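Saframycin Mx1 synthetase B (Legionella pneumophila subsp. pneumophila, PDB 3KXW) belongs to the ANL superfamily of AMP-binding enzymes, with a large AMP-binding domain followed by a smaller C-terminal domain. Local coordinates at residues D472-L482 against E524-L535; G487-Q495 against R557-L565. One frame throughout, in Å; residues are numbered along the deposited sequence.

How the contacts relate
A helix-helix contact and a helix-strand contact, joined through edge strand 486-496, show how an alpha/beta domain is covered on both faces. Of the elements involved, helix 469-479 comes first along the chain and leads directly into edge strand 486-496; strand 499-508, helix 515-533, strand 539-544 and helix 554-567 follow. Contact 1 closes the loop from 472-482 to 524-535, joining two helices; contact 2 closes that from 487-495 to 557-565, laying the last of these helices on the edge strand. The two loops cross, neither nesting in the other. E474 links them: its OE2 forms a salt bridge with R558 NE and probably a hydrogen bond with A491 N.

Contact 1. Residues D472-L482 against E524-L535; sequences DIEFSLMHSPL and EIFELVYENHQL
The hydroxyl of S476 is held by two groups from segment 524-535. S476 OG lies 2.7 Å from H533 NE2, near the plane of the imidazole at its edge, in a hydrogen bond whose donor may be either partner. N532 ND2 donates the second bond over 2.9 Å to S476 OG, almost straight at 175° and within the amide plane. With OG anti to the carbonyl carbon of S476 (chi1 -75°), the hydroxyl faces both partners. Water 1 adds a bridge, donating to S476 O and accepting weakly from N532 ND2.

I473 brings CG1 over one face of the H533 ring in a CH-pi contact, 4.2 Å from the ring centroid, so that the imidazole is packed on its face as well as bonded at its edge. The CG2 branch of I473 meets V529 CG2 at 3.9 Å. Further along, L528 CD2 packs against L477 CD2 and the S480 side chain, while L482 CD2 rests on E524 CB at 3.7 Å and on I525 CG1. I473 and L477 also touch strand 486-496. The axes run at 122°, 10.0 Å apart: a helix pair of the C-terminal alpha/beta domain in an ANL enzyme.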
loop_
_atom_site.group_PDB
_atom_site.type_symbol
_atom_site.label_atom_id
_atom_site.label_comp_id
_atom_site.label_asym_id
_atom_site.label_seq_id
_atom_site.Cartn_x
_atom_site.Cartn_y
_atom_site.Cartn_z
ATOM N N ASP A 472 -18.582 6.170 6.441
ATOM C CA ASP A 472 -18.384 4.734 6.330
ATOM C C ASP A 472 -17.600 4.159 7.502
ATOM O O ASP A 472 -17.835 3.024 7.910
ATOM C CB ASP A 472 -17.755 4.357 4.988
ATOM C CG ASP A 472 -18.707 4.559 3.821
ATOM O OD1 ASP A 472 -19.930 4.691 4.043
ATOM O OD2 ASP A 472 -18.235 4.563 2.667
ATOM N N ILE A 473 -16.676 4.947 8.043
ATOM C CA ILE A 473 -15.911 4.554 9.229
ATOM C C ILE A 473 -16.853 4.487 10.427
ATOM O O ILE A 473 -16.778 3.565 11.227
ATOM C CB ILE A 473 -14.788 5.548 9.526
ATOM C CG1 ILE A 473 -13.679 5.471 8.470
ATOM C CG2 ILE A 473 -14.211 5.318 10.918
ATOM C CD1 ILE A 473 -12.682 6.624 8.568
ATOM N N GLU A 474 -17.750 5.457 10.540
ATOM C CA GLU A 474 -18.723 5.457 11.629
ATOM C C GLU A 474 -19.606 4.210 11.554
ATOM O O GLU A 474 -19.894 3.577 12.576
ATOM C CB GLU A 474 -19.544 6.760 11.606
ATOM C CG GLU A 474 -18.681 7.977 11.908
ATOM C CD GLU A 474 -19.332 9.311 11.530
ATOM O OE1 GLU A 474 -20.487 9.299 11.056
ATOM O OE2 GLU A 474 -18.685 10.358 11.714
ATOM N N PHE A 475 -20.012 3.851 10.340
ATOM C CA PHE A 475 -20.807 2.643 10.112
ATOM C C PHE A 475 -20.082 1.395 10.601
ATOM O O PHE A 475 -20.682 0.541 11.277
ATOM C CB PHE A 475 -21.152 2.473 8.633
ATOM C CG PHE A 475 -21.995 1.256 8.348
ATOM C CD1 PHE A 475 -23.373 1.346 8.333
ATOM C CD2 PHE A 475 -21.399 0.022 8.104
ATOM C CE1 PHE A 475 -24.156 0.226 8.074
ATOM C CE2 PHE A 475 -22.176 -1.106 7.853
ATOM C CZ PHE A 475 -23.563 -0.994 7.838
ATOM N N SER A 476 -18.806 1.278 10.229
ATOM C CA SER A 476 -17.975 0.159 10.644
ATOM C C SER A 476 -17.949 0.013 12.167
ATOM O O SER A 476 -18.159 -1.083 12.695
ATOM C CB SER A 476 -16.546 0.294 10.083
ATOM O OG SER A 476 -16.516 -0.012 8.689
ATOM N N LEU A 477 -17.707 1.121 12.863
ATOM C CA LEU A 477 -17.637 1.110 14.326
ATOM C C LEU A 477 -18.963 0.648 14.913
ATOM O O LEU A 477 -19.011 -0.192 15.828
ATOM C CB LEU A 477 -17.287 2.518 14.854
ATOM C CG LEU A 477 -15.851 2.965 14.573
ATOM C CD1 LEU A 477 -15.668 4.485 14.668
ATOM C CD2 LEU A 477 -14.925 2.272 15.548
HETATM N N MSE A 478 -20.047 1.193 14.375
HETATM C CA MSE A 478 -21.370 0.887 14.902
HETATM C C MSE A 478 -21.779 -0.545 14.598
HETATM O O MSE A 478 -22.588 -1.130 15.318
HETATM C CB MSE A 478 -22.394 1.890 14.380
HETATM C CG MSE A 478 -22.133 3.305 14.904
HETATM SE SE MSE A 478 -22.250 3.485 16.893
HETATM C CE MSE A 478 -20.399 3.047 17.427
ATOM N N HIS A 479 -21.200 -1.120 13.552
ATOM C CA HIS A 479 -21.575 -2.478 13.156
ATOM C C HIS A 479 -20.593 -3.571 13.572
ATOM O O HIS A 479 -20.778 -4.760 13.271
ATOM C CB HIS A 479 -21.907 -2.512 11.674
ATOM C CG HIS A 479 -23.121 -1.694 11.341
ATOM N ND1 HIS A 479 -24.347 -2.260 11.053
ATOM C CD2 HIS A 479 -23.313 -0.352 11.317
ATOM C CE1 HIS A 479 -25.229 -1.303 10.825
ATOM N NE2 HIS A 479 -24.629 -0.136 10.984
ATOM N N SER A 480 -19.553 -3.175 14.291
ATOM C CA SER A 480 -18.583 -4.136 14.795
ATOM C C SER A 480 -18.948 -4.433 16.234
ATOM O O SER A 480 -19.740 -3.706 16.832
ATOM C CB SER A 480 -17.186 -3.541 14.760
ATOM O OG SER A 480 -17.072 -2.563 15.771
ATOM N N PRO A 481 -18.370 -5.501 16.793
ATOM C CA PRO A 481 -18.638 -5.891 18.189
ATOM C C PRO A 481 -18.177 -4.812 19.165
ATOM O O PRO A 481 -18.608 -4.785 20.322
ATOM C CB PRO A 481 -17.797 -7.163 18.376
ATOM C CG PRO A 481 -17.663 -7.717 16.978
ATOM C CD PRO A 481 -17.589 -6.517 16.067
ATOM N N LEU A 482 -17.314 -3.919 18.700
ATOM C CA LEU A 482 -16.860 -2.825 19.549
ATOM C C LEU A 482 -18.027 -1.961 20.019
ATOM O O LEU A 482 -17.956 -1.361 21.070
ATOM C CB LEU A 482 -15.850 -1.947 18.808
ATOM C CG LEU A 482 -14.419 -2.472 18.663
ATOM C CD1 LEU A 482 -14.380 -3.906 18.161
ATOM C CD2 LEU A 482 -13.603 -1.547 17.766
ATOM N N GLU A 524 -8.203 -2.039 18.825
ATOM C CA GLU A 524 -9.310 -2.634 18.078
ATOM C C GLU A 524 -9.856 -1.645 17.079
ATOM O O GLU A 524 -10.221 -2.006 15.956
ATOM C CB GLU A 524 -10.432 -3.079 19.029
ATOM C CG GLU A 524 -10.091 -4.353 19.768
ATOM C CD GLU A 524 -10.969 -4.605 20.985
ATOM O OE1 GLU A 524 -11.686 -3.675 21.425
ATOM O OE2 GLU A 524 -10.919 -5.735 21.520
ATOM N N ILE A 525 -9.926 -0.385 17.488
ATOM C CA ILE A 525 -10.400 0.629 16.579
ATOM C C ILE A 525 -9.422 0.768 15.408
ATOM O O ILE A 525 -9.827 0.750 14.250
ATOM C CB ILE A 525 -10.591 1.962 17.288
ATOM C CG1 ILE A 525 -11.782 1.846 18.247
ATOM C CG2 ILE A 525 -10.838 3.046 16.255
ATOM C CD1 ILE A 525 -11.890 3.020 19.269
ATOM N N PHE A 526 -8.136 0.875 15.710
ATOM C CA PHE A 526 -7.152 1.000 14.642
ATOM C C PHE A 526 -7.254 -0.159 13.652
ATOM O O PHE A 526 -7.317 0.047 12.427
ATOM C CB PHE A 526 -5.720 1.152 15.186
ATOM C CG PHE A 526 -4.727 1.516 14.115
ATOM C CD1 PHE A 526 -4.411 2.841 13.857
ATOM C CD2 PHE A 526 -4.158 0.530 13.337
ATOM C CE1 PHE A 526 -3.492 3.169 12.849
ATOM C CE2 PHE A 526 -3.261 0.843 12.323
ATOM C CZ PHE A 526 -2.934 2.172 12.081
ATOM N N GLU A 527 -7.301 -1.377 14.171
ATOM C CA GLU A 527 -7.422 -2.566 13.310
ATOM C C GLU A 527 -8.698 -2.592 12.457
ATOM O O GLU A 527 -8.674 -2.907 11.264
ATOM C CB GLU A 527 -7.305 -3.833 14.155
ATOM C CG GLU A 527 -7.505 -5.123 13.368
ATOM C CD GLU A 527 -7.594 -6.347 14.283
ATOM O OE1 GLU A 527 -6.700 -6.523 15.153
ATOM O OE2 GLU A 527 -8.570 -7.109 14.153
ATOM N N LEU A 528 -9.819 -2.222 13.060
ATOM C CA LEU A 528 -11.082 -2.192 12.333
ATOM C C LEU A 528 -11.061 -1.279 11.129
ATOM O O LEU A 528 -11.495 -1.665 10.044
ATOM C CB LEU A 528 -12.228 -1.775 13.265
ATOM C CG LEU A 528 -13.601 -1.692 12.603
ATOM C CD1 LEU A 528 -14.092 -3.090 12.219
ATOM C CD2 LEU A 528 -14.600 -1.028 13.538
ATOM N N VAL A 529 -10.585 -0.049 11.313
ATOM C CA VAL A 529 -10.587 0.919 10.228
ATOM C C VAL A 529 -9.568 0.513 9.141
ATOM O O VAL A 529 -9.810 0.666 7.946
ATOM C CB VAL A 529 -10.280 2.331 10.774
ATOM C CG1 VAL A 529 -10.178 3.324 9.636
ATOM C CG2 VAL A 529 -11.373 2.739 11.785
ATOM N N TYR A 530 -8.429 0.002 9.571
ATOM C CA TYR A 530 -7.425 -0.474 8.620
ATOM C C TYR A 530 -7.978 -1.580 7.715
ATOM O O TYR A 530 -7.800 -1.538 6.488
ATOM C CB TYR A 530 -6.189 -0.967 9.348
ATOM C CG TYR A 530 -5.095 -1.396 8.401
ATOM C CD1 TYR A 530 -4.119 -0.504 7.976
ATOM C CD2 TYR A 530 -5.059 -2.703 7.910
ATOM C CE1 TYR A 530 -3.113 -0.912 7.095
ATOM C CE2 TYR A 530 -4.059 -3.117 7.040
ATOM C CZ TYR A 530 -3.092 -2.225 6.636
ATOM O OH TYR A 530 -2.104 -2.671 5.767
ATOM N N GLU A 531 -8.658 -2.546 8.321
ATOM C CA GLU A 531 -9.241 -3.683 7.596
ATOM C C GLU A 531 -10.429 -3.328 6.706
ATOM O O GLU A 531 -10.506 -3.782 5.566
ATOM C CB GLU A 531 -9.612 -4.786 8.587
ATOM C CG GLU A 531 -8.397 -5.251 9.368
ATOM C CD GLU A 531 -7.861 -6.622 8.962
ATOM O OE1 GLU A 531 -8.427 -7.628 9.458
ATOM O OE2 GLU A 531 -6.840 -6.706 8.209
ATOM N N ASN A 532 -11.341 -2.503 7.222
ATOM C CA ASN A 532 -12.548 -2.139 6.493
ATOM C C ASN A 532 -12.353 -1.042 5.457
ATOM O O ASN A 532 -13.109 -0.972 4.490
ATOM C CB ASN A 532 -13.662 -1.724 7.469
ATOM C CG ASN A 532 -14.241 -2.908 8.251
ATOM O OD1 ASN A 532 -13.665 -3.999 8.287
ATOM N ND2 ASN A 532 -15.390 -2.685 8.890
ATOM N N HIS A 533 -11.355 -0.181 5.651
ATOM C CA HIS A 533 -11.233 1.025 4.822
ATOM C C HIS A 533 -9.847 1.307 4.255
ATOM O O HIS A 533 -9.654 2.261 3.489
ATOM C CB HIS A 533 -11.740 2.237 5.606
ATOM C CG HIS A 533 -13.136 2.056 6.094
ATOM N ND1 HIS A 533 -14.232 2.197 5.271
ATOM C CD2 HIS A 533 -13.613 1.666 7.299
ATOM C CE1 HIS A 533 -15.333 1.948 5.966
ATOM N NE2 HIS A 533 -14.983 1.620 7.199
ATOM N N GLN A 534 -8.890 0.474 4.624
ATOM C CA GLN A 534 -7.501 0.696 4.217
ATOM C C GLN A 534 -7.051 2.098 4.599
ATOM O O GLN A 534 -6.366 2.766 3.821
ATOM C CB GLN A 534 -7.327 0.454 2.703
ATOM C CG GLN A 534 -7.472 -1.011 2.280
ATOM C CD GLN A 534 -8.886 -1.529 2.454
ATOM O OE1 GLN A 534 -9.836 -1.010 1.853
ATOM N NE2 GLN A 534 -9.039 -2.560 3.277
ATOM N N LEU A 535 -7.442 2.548 5.796
ATOM C CA LEU A 535 -7.006 3.837 6.300
ATOM C C LEU A 535 -6.387 3.661 7.684
ATOM O O LEU A 535 -6.690 2.690 8.374
ATOM C CB LEU A 535 -8.185 4.816 6.403
ATOM C CG LEU A 535 -8.855 5.224 5.078
ATOM C CD1 LEU A 535 -10.187 5.878 5.360
ATOM C CD2 LEU A 535 -7.944 6.164 4.285
HETATM O O HOH W 1 -17.776 -3.229 10.988
#

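Contact 2. Residues G487-Q495 against R557-L565; sequences GKCAAFVIQ and RRNFCRKHL
Apolar packing centres on F492, whose ring reaches from the strand to the helix. Its chi1 of 50° sets CG between the backbone N and the carbonyl carbon, and the ring then lies along the helix surface: F492 CE2 is 3.8 Å from C561 CB, and L565 CD2 approaches F492 CZ at the ring edge. R562 covers one face with the root of its side chain, CB standing 4.2 Å from the F492 ring centroid in a CH-pi contact. Nearby, A490 CB meets C561 SG at 3.7 Å; the two backbones come nearest at A490 and R558.

Hydrogen bonding belongs to R562. Its chain bends at chi3 and brings the guanidinium back to the strand, where R562 NH2 donates to V493 O over 2.7 Å, tilted 30° from the carbonyl plane; a weak bond from NH1 shares that oxygen. Water 2 accepts from Q495 N and, weakly, from R562 NH1, while I494 CD1 lies close beside NH1.

Of the other two arginines, R558 lends its aliphatic carbons, whereas R557 meets K488 with both CD and the face of its guanidinium. R558 CD passes 3.3 Å from A491 O on the way to a salt bridge between R558 NE and E474. At the other end, K488 crosses R557 at about a right angle, with K488 CB 4.0 Å from R557 CD; the lysine's later carbons lie over one guanidinium face.

Crossing at 69° with axes 7.8 Å apart, helix 557-565 covers an edge strand across the sheet from helix 469-479, the layering of an alpha/beta sandwich in the C-terminal domain.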
loop_
_atom_site.group_PDB
_atom_site.type_symbol
_atom_site.label_atom_id
_atom_site.label_comp_id
_atom_site.label_asym_id
_atom_site.label_seq_id
_atom_site.Cartn_x
_atom_site.Cartn_y
_atom_site.Cartn_z
ATOM N N GLY A 487 -21.024 4.358 22.960
ATOM C CA GLY A 487 -22.252 5.045 22.618
ATOM C C GLY A 487 -22.148 5.428 21.154
ATOM O O GLY A 487 -21.908 4.570 20.288
ATOM N N LYS A 488 -22.300 6.721 20.890
ATOM C CA LYS A 488 -22.139 7.266 19.547
ATOM C C LYS A 488 -20.677 7.524 19.165
ATOM O O LYS A 488 -19.789 7.588 20.018
ATOM C CB LYS A 488 -22.976 8.542 19.389
ATOM C CG LYS A 488 -24.487 8.289 19.425
ATOM C CD LYS A 488 -24.873 7.277 18.370
ATOM C CE LYS A 488 -26.362 7.276 18.142
ATOM N NZ LYS A 488 -27.081 7.142 19.443
ATOM N N CYS A 489 -20.428 7.676 17.870
ATOM C CA CYS A 489 -19.071 7.916 17.408
ATOM C C CYS A 489 -19.054 8.890 16.224
ATOM O O CYS A 489 -20.075 9.141 15.584
ATOM C CB CYS A 489 -18.396 6.597 17.001
ATOM S SG CYS A 489 -18.973 5.890 15.417
ATOM N N ALA A 490 -17.878 9.410 15.930
ATOM C CA ALA A 490 -17.717 10.321 14.818
ATOM C C ALA A 490 -16.286 10.180 14.319
ATOM O O ALA A 490 -15.385 9.923 15.104
ATOM C CB ALA A 490 -18.000 11.746 15.252
ATOM N N ALA A 491 -16.103 10.296 13.008
ATOM C CA ALA A 491 -14.775 10.231 12.399
ATOM C C ALA A 491 -14.606 11.431 11.486
ATOM O O ALA A 491 -15.534 11.822 10.810
ATOM C CB ALA A 491 -14.625 8.952 11.600
ATOM N N PHE A 492 -13.410 11.997 11.458
ATOM C CA PHE A 492 -13.160 13.159 10.629
ATOM C C PHE A 492 -11.677 13.374 10.537
ATOM O O PHE A 492 -10.916 12.853 11.351
ATOM C CB PHE A 492 -13.844 14.403 11.201
ATOM C CG PHE A 492 -13.581 14.633 12.658
ATOM C CD1 PHE A 492 -12.547 15.462 13.074
ATOM C CD2 PHE A 492 -14.350 14.009 13.619
ATOM C CE1 PHE A 492 -12.294 15.671 14.422
ATOM C CE2 PHE A 492 -14.099 14.215 14.974
ATOM C CZ PHE A 492 -13.078 15.052 15.372
ATOM N N VAL A 493 -11.270 14.186 9.572
ATOM C CA VAL A 493 -9.860 14.514 9.416
ATOM C C VAL A 493 -9.585 15.944 9.821
ATOM O O VAL A 493 -10.311 16.869 9.433
ATOM C CB VAL A 493 -9.406 14.326 7.959
ATOM C CG1 VAL A 493 -7.921 14.700 7.810
ATOM C CG2 VAL A 493 -9.630 12.903 7.542
ATOM N N ILE A 494 -8.525 16.111 10.605
ATOM C CA ILE A 494 -8.084 17.404 11.105
ATOM C C ILE A 494 -6.794 17.760 10.407
ATOM O O ILE A 494 -5.925 16.902 10.270
ATOM C CB ILE A 494 -7.799 17.301 12.617
ATOM C CG1 ILE A 494 -9.101 17.007 13.350
ATOM C CG2 ILE A 494 -7.148 18.561 13.154
ATOM C CD1 ILE A 494 -10.235 17.858 12.860
ATOM N N GLN A 495 -6.663 19.002 9.946
ATOM C CA GLN A 495 -5.357 19.454 9.456
ATOM C C GLN A 495 -4.663 20.199 10.574
ATOM O O GLN A 495 -5.226 21.123 11.147
ATOM C CB GLN A 495 -5.459 20.336 8.220
ATOM C CG GLN A 495 -4.084 20.594 7.615
ATOM C CD GLN A 495 -4.094 21.633 6.506
ATOM O OE1 GLN A 495 -5.105 22.279 6.249
ATOM N NE2 GLN A 495 -2.953 21.792 5.838
ATOM N N ARG A 557 -23.403 15.574 14.161
ATOM C CA ARG A 557 -22.644 14.955 15.244
ATOM C C ARG A 557 -21.148 15.172 15.023
ATOM O O ARG A 557 -20.402 15.510 15.941
ATOM C CB ARG A 557 -22.967 13.457 15.285
ATOM C CG ARG A 557 -22.543 12.740 16.556
ATOM C CD ARG A 557 -22.946 11.271 16.527
ATOM N NE ARG A 557 -24.389 11.104 16.623
ATOM C CZ ARG A 557 -25.152 10.609 15.652
ATOM N NH1 ARG A 557 -24.606 10.215 14.506
ATOM N NH2 ARG A 557 -26.461 10.498 15.830
ATOM N N ARG A 558 -20.727 14.946 13.787
ATOM C CA ARG A 558 -19.333 15.053 13.375
ATOM C C ARG A 558 -18.833 16.486 13.522
ATOM O O ARG A 558 -17.719 16.729 14.001
ATOM C CB ARG A 558 -19.265 14.627 11.907
ATOM C CG ARG A 558 -17.926 14.395 11.340
ATOM C CD ARG A 558 -18.058 13.740 9.960
ATOM N NE ARG A 558 -19.008 12.631 9.944
ATOM C CZ ARG A 558 -20.007 12.521 9.073
ATOM N NH1 ARG A 558 -20.173 13.440 8.141
ATOM N NH2 ARG A 558 -20.820 11.473 9.108
ATOM N N ASN A 559 -19.659 17.445 13.115
ATOM C CA ASN A 559 -19.287 18.856 13.252
ATOM C C ASN A 559 -19.156 19.301 14.700
ATOM O O ASN A 559 -18.295 20.107 15.032
ATOM C CB ASN A 559 -20.272 19.756 12.507
ATOM C CG ASN A 559 -20.185 19.581 11.008
ATOM O OD1 ASN A 559 -19.174 19.101 10.493
ATOM N ND2 ASN A 559 -21.255 19.950 10.296
ATOM N N PHE A 560 -20.009 18.759 15.561
ATOM C CA PHE A 560 -19.931 19.057 16.991
ATOM C C PHE A 560 -18.594 18.592 17.562
ATOM O O PHE A 560 -17.921 19.343 18.270
ATOM C CB PHE A 560 -21.092 18.404 17.751
ATOM C CG PHE A 560 -20.931 18.444 19.249
ATOM C CD1 PHE A 560 -21.551 19.430 20.002
ATOM C CD2 PHE A 560 -20.150 17.502 19.901
ATOM C CE1 PHE A 560 -21.399 19.474 21.388
ATOM C CE2 PHE A 560 -19.985 17.547 21.281
ATOM C CZ PHE A 560 -20.611 18.535 22.021
ATOM N N CYS A 561 -18.209 17.357 17.235
ATOM C CA CYS A 561 -16.981 16.769 17.756
ATOM C C CYS A 561 -15.760 17.502 17.234
ATOM O O CYS A 561 -14.788 17.733 17.958
ATOM C CB CYS A 561 -16.870 15.295 17.345
ATOM S SG CYS A 561 -18.098 14.195 18.083
ATOM N N ARG A 562 -15.791 17.839 15.955
ATOM C CA ARG A 562 -14.681 18.572 15.369
ATOM C C ARG A 562 -14.522 19.927 16.062
ATOM O O ARG A 562 -13.411 20.333 16.393
ATOM C CB ARG A 562 -14.895 18.743 13.871
ATOM C CG ARG A 562 -13.879 19.628 13.203
ATOM C CD ARG A 562 -14.365 20.000 11.803
ATOM N NE ARG A 562 -14.151 18.932 10.826
ATOM C CZ ARG A 562 -12.973 18.660 10.265
ATOM N NH1 ARG A 562 -11.896 19.365 10.611
ATOM N NH2 ARG A 562 -12.868 17.680 9.374
ATOM N N LYS A 563 -15.648 20.597 16.313
ATOM C CA LYS A 563 -15.632 21.948 16.875
ATOM C C LYS A 563 -15.230 21.982 18.342
ATOM O O LYS A 563 -14.559 22.917 18.788
ATOM C CB LYS A 563 -16.988 22.637 16.693
ATOM C CG LYS A 563 -17.158 23.849 17.605
ATOM C CD LYS A 563 -18.500 24.548 17.414
ATOM C CE LYS A 563 -18.650 25.694 18.411
ATOM N NZ LYS A 563 -19.261 26.904 17.784
ATOM N N HIS A 564 -15.633 20.966 19.098
ATOM C CA HIS A 564 -15.326 20.944 20.524
ATOM C C HIS A 564 -14.023 20.227 20.881
ATOM O O HIS A 564 -13.538 20.339 22.000
ATOM C CB HIS A 564 -16.514 20.414 21.325
ATOM C CG HIS A 564 -17.698 21.329 21.306
ATOM N ND1 HIS A 564 -18.750 21.165 20.431
ATOM C CD2 HIS A 564 -17.983 22.435 22.034
ATOM C CE1 HIS A 564 -19.642 22.120 20.635
ATOM N NE2 HIS A 564 -19.201 22.903 21.603
ATOM N N LEU A 565 -13.448 19.504 19.931
ATOM C CA LEU A 565 -12.080 19.052 20.089
ATOM C C LEU A 565 -11.207 20.280 19.931
ATOM O O LEU A 565 -10.217 20.461 20.642
ATOM C CB LEU A 565 -11.718 18.034 19.012
ATOM C CG LEU A 565 -10.528 17.137 19.341
ATOM C CD1 LEU A 565 -10.743 16.510 20.714
ATOM C CD2 LEU A 565 -10.361 16.055 18.290
HETATM O O HOH W 2 -9.323 20.456 10.143
#